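Local structure of type I polyketide synthase PikAII (Streptomyces venezuelae, 3QP9) at residues A[354-357]-A[358-362]. The protein is a C2-type ketoreductase domain of a modular polyketide synthase, which probably epimerises the alpha-substituent of polyketide intermediates rather than reducing their beta-keto group. Residues are numbered along the deposited sequence; the frame is centred on the assembly and turned at random.
Sequences DSEP and LAATD
Pro357 and Thr361 close a single helix-like turn in the loop between strand 343-348 and helix 363-386 of the Rossmann-fold ketoreductase domain. Pro357 O takes three hydrogen bonds. Thr361 N lies 3.2 Å from Pro357 O, nearly in line with the C=O bond (166°). Ala360 N is 3.0 Å from Pro357 O and comes from above the carbonyl plane. Both N-H bonds are bent at the hydrogen, that of Thr361 to 137°. The hydroxyl also approaches from out of that plane, with Thr361 OG1 donating to Pro357 O at 2.9 Å. The nearly eclipsed chi1 of Thr361 (-22°) goes with OG1 reaching this oxygen while CG2 meets the Glu356 carboxylate.

Glu356 crosses the threonine side chain at a slant. Its CG stands beside the backbone N, and the chain runs on extended beyond CG, across Thr361. Glu356 CB packs 3.3 Å from Thr361 OG1, and OE2 lies 3.3 Å from Thr361 CG2. Glu356 OE1 is 3.4 Å from Ala360 O; both are acceptors, so this approach is no hydrogen bond and is probably mildly unfavourable. Leu358 turns away and packs on Met178 and Ala182 of helix 170-185. Leu358 N also donates to Glu185, and Gln140 donates to the carbonyls of Leu358 and Thr361. Asp362 then N-caps helix 363-386 by accepting from Ala365 N. Three donors share one oxygen, two from above its plane, so the grip comes from their number more than from ideal geometry, and the hydroxyl of the buried Thr361 has an acceptor within the turn.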
ATOM      1  N   ASP A 354      10.705 -11.276   2.233  1.00 52.81           N
ATOM      2  CA  ASP A 354      10.346 -12.276   1.208  1.00 54.73           C
ATOM      3  C   ASP A 354       8.859 -12.414   1.013  1.00 54.13           C
ATOM      4  O   ASP A 354       8.078 -12.314   1.945  1.00 54.66           O
ATOM      5  CB  ASP A 354      10.999 -13.671   1.419  1.00 56.85           C
ATOM      6  CG  ASP A 354      11.325 -13.969   2.872  1.00 60.86           C
ATOM      7  OD1 ASP A 354      10.501 -14.631   3.566  1.00 66.13           O
ATOM      8  OD2 ASP A 354      12.434 -13.562   3.300  1.00 64.13           O
ATOM      9  N   SER A 355       8.493 -12.665  -0.227  1.00 54.47           N
ATOM     10  CA  SER A 355       7.104 -12.841  -0.622  1.00 55.56           C
ATOM     11  C   SER A 355       6.693 -14.336  -0.800  1.00 54.57           C
ATOM     12  O   SER A 355       7.551 -15.217  -0.914  1.00 56.75           O
ATOM     13  CB  SER A 355       6.901 -12.049  -1.925  1.00 55.86           C
ATOM     14  OG  SER A 355       7.872 -12.456  -2.913  1.00 59.31           O
ATOM     15  N   GLU A 356       5.392 -14.615  -0.765  1.00 53.02           N
ATOM     16  CA  GLU A 356       4.824 -15.950  -1.008  1.00 51.30           C
ATOM     17  C   GLU A 356       3.503 -15.752  -1.768  1.00 49.00           C
ATOM     18  O   GLU A 356       2.840 -14.754  -1.564  1.00 44.21           O
ATOM     19  CB  GLU A 356       4.466 -16.687   0.299  1.00 52.92           C
ATOM     20  CG  GLU A 356       5.532 -16.871   1.416  1.00 58.88           C
ATOM     21  CD  GLU A 356       5.058 -17.858   2.523  1.00 65.14           C
ATOM     22  OE1 GLU A 356       4.574 -18.965   2.171  1.00 67.20           O
ATOM     23  OE2 GLU A 356       5.183 -17.546   3.736  1.00 65.54           O
ATOM     24  N   PRO A 357       3.070 -16.732  -2.597  1.00 47.16           N
ATOM     25  CA  PRO A 357       1.688 -16.591  -3.086  1.00 45.60           C
ATOM     26  C   PRO A 357       0.653 -16.537  -1.946  1.00 43.98           C
ATOM     27  O   PRO A 357       0.874 -17.110  -0.868  1.00 42.42           O
ATOM     28  CB  PRO A 357       1.484 -17.891  -3.930  1.00 46.86           C
ATOM     29  CG  PRO A 357       2.907 -18.177  -4.471  1.00 46.80           C
ATOM     30  CD  PRO A 357       3.790 -17.854  -3.259  1.00 47.91           C
ATOM     31  N   LEU A 358      -0.488 -15.891  -2.174  1.00 41.78           N
ATOM     32  CA  LEU A 358      -1.474 -15.784  -1.083  1.00 41.72           C
ATOM     33  C   LEU A 358      -1.959 -17.156  -0.603  1.00 42.36           C
ATOM     34  O   LEU A 358      -2.122 -17.340   0.605  1.00 43.32           O
ATOM     35  CB  LEU A 358      -2.662 -14.872  -1.410  1.00 40.77           C
ATOM     36  CG  LEU A 358      -2.289 -13.378  -1.590  1.00 38.17           C
ATOM     37  CD1 LEU A 358      -3.359 -12.572  -2.362  1.00 40.41           C
ATOM     38  CD2 LEU A 358      -1.870 -12.609  -0.285  1.00 31.73           C
ATOM     39  N   ALA A 359      -2.178 -18.085  -1.536  1.00 43.24           N
ATOM     40  CA  ALA A 359      -2.674 -19.450  -1.199  1.00 45.32           C
ATOM     41  C   ALA A 359      -1.737 -20.138  -0.228  1.00 47.10           C
ATOM     42  O   ALA A 359      -2.184 -20.942   0.601  1.00 47.66           O
ATOM     43  CB  ALA A 359      -2.860 -20.314  -2.440  1.00 44.26           C
ATOM     44  N   ALA A 360      -0.454 -19.791  -0.311  1.00 48.71           N
ATOM     45  CA  ALA A 360       0.590 -20.517   0.426  1.00 51.11           C
ATOM     46  C   ALA A 360       0.999 -19.868   1.743  1.00 51.71           C
ATOM     47  O   ALA A 360       1.579 -20.525   2.585  1.00 52.25           O
ATOM     48  CB  ALA A 360       1.817 -20.789  -0.474  1.00 50.76           C
ATOM     49  N   THR A 361       0.683 -18.581   1.932  1.00 52.14           N
ATOM     50  CA  THR A 361       0.982 -17.919   3.189  1.00 52.12           C
ATOM     51  C   THR A 361      -0.123 -18.123   4.216  1.00 52.22           C
ATOM     52  O   THR A 361      -1.040 -18.905   4.004  1.00 52.58           O
ATOM     53  CB  THR A 361       1.182 -16.390   3.046  1.00 52.19           C
ATOM     54  OG1 THR A 361       1.520 -16.027   1.700  1.00 54.34           O
ATOM     55  CG2 THR A 361       2.283 -15.990   3.944  1.00 50.43           C
ATOM     56  N   ASP A 362      -0.002 -17.422   5.335  1.00 51.34           N
ATOM     57  CA  ASP A 362      -0.971 -17.474   6.414  1.00 51.94           C
ATOM     58  C   ASP A 362      -0.912 -16.151   7.178  1.00 50.59           C
ATOM     59  O   ASP A 362       0.033 -15.390   6.981  1.00 49.81           O
ATOM     60  CB  ASP A 362      -0.737 -18.696   7.344  1.00 53.36           C
ATOM     61  CG  ASP A 362       0.647 -18.683   8.036  1.00 54.95           C
ATOM     62  OD1 ASP A 362       1.012 -17.689   8.660  1.00 55.48           O
ATOM     63  OD2 ASP A 362       1.366 -19.699   7.996  1.00 57.11           O
TER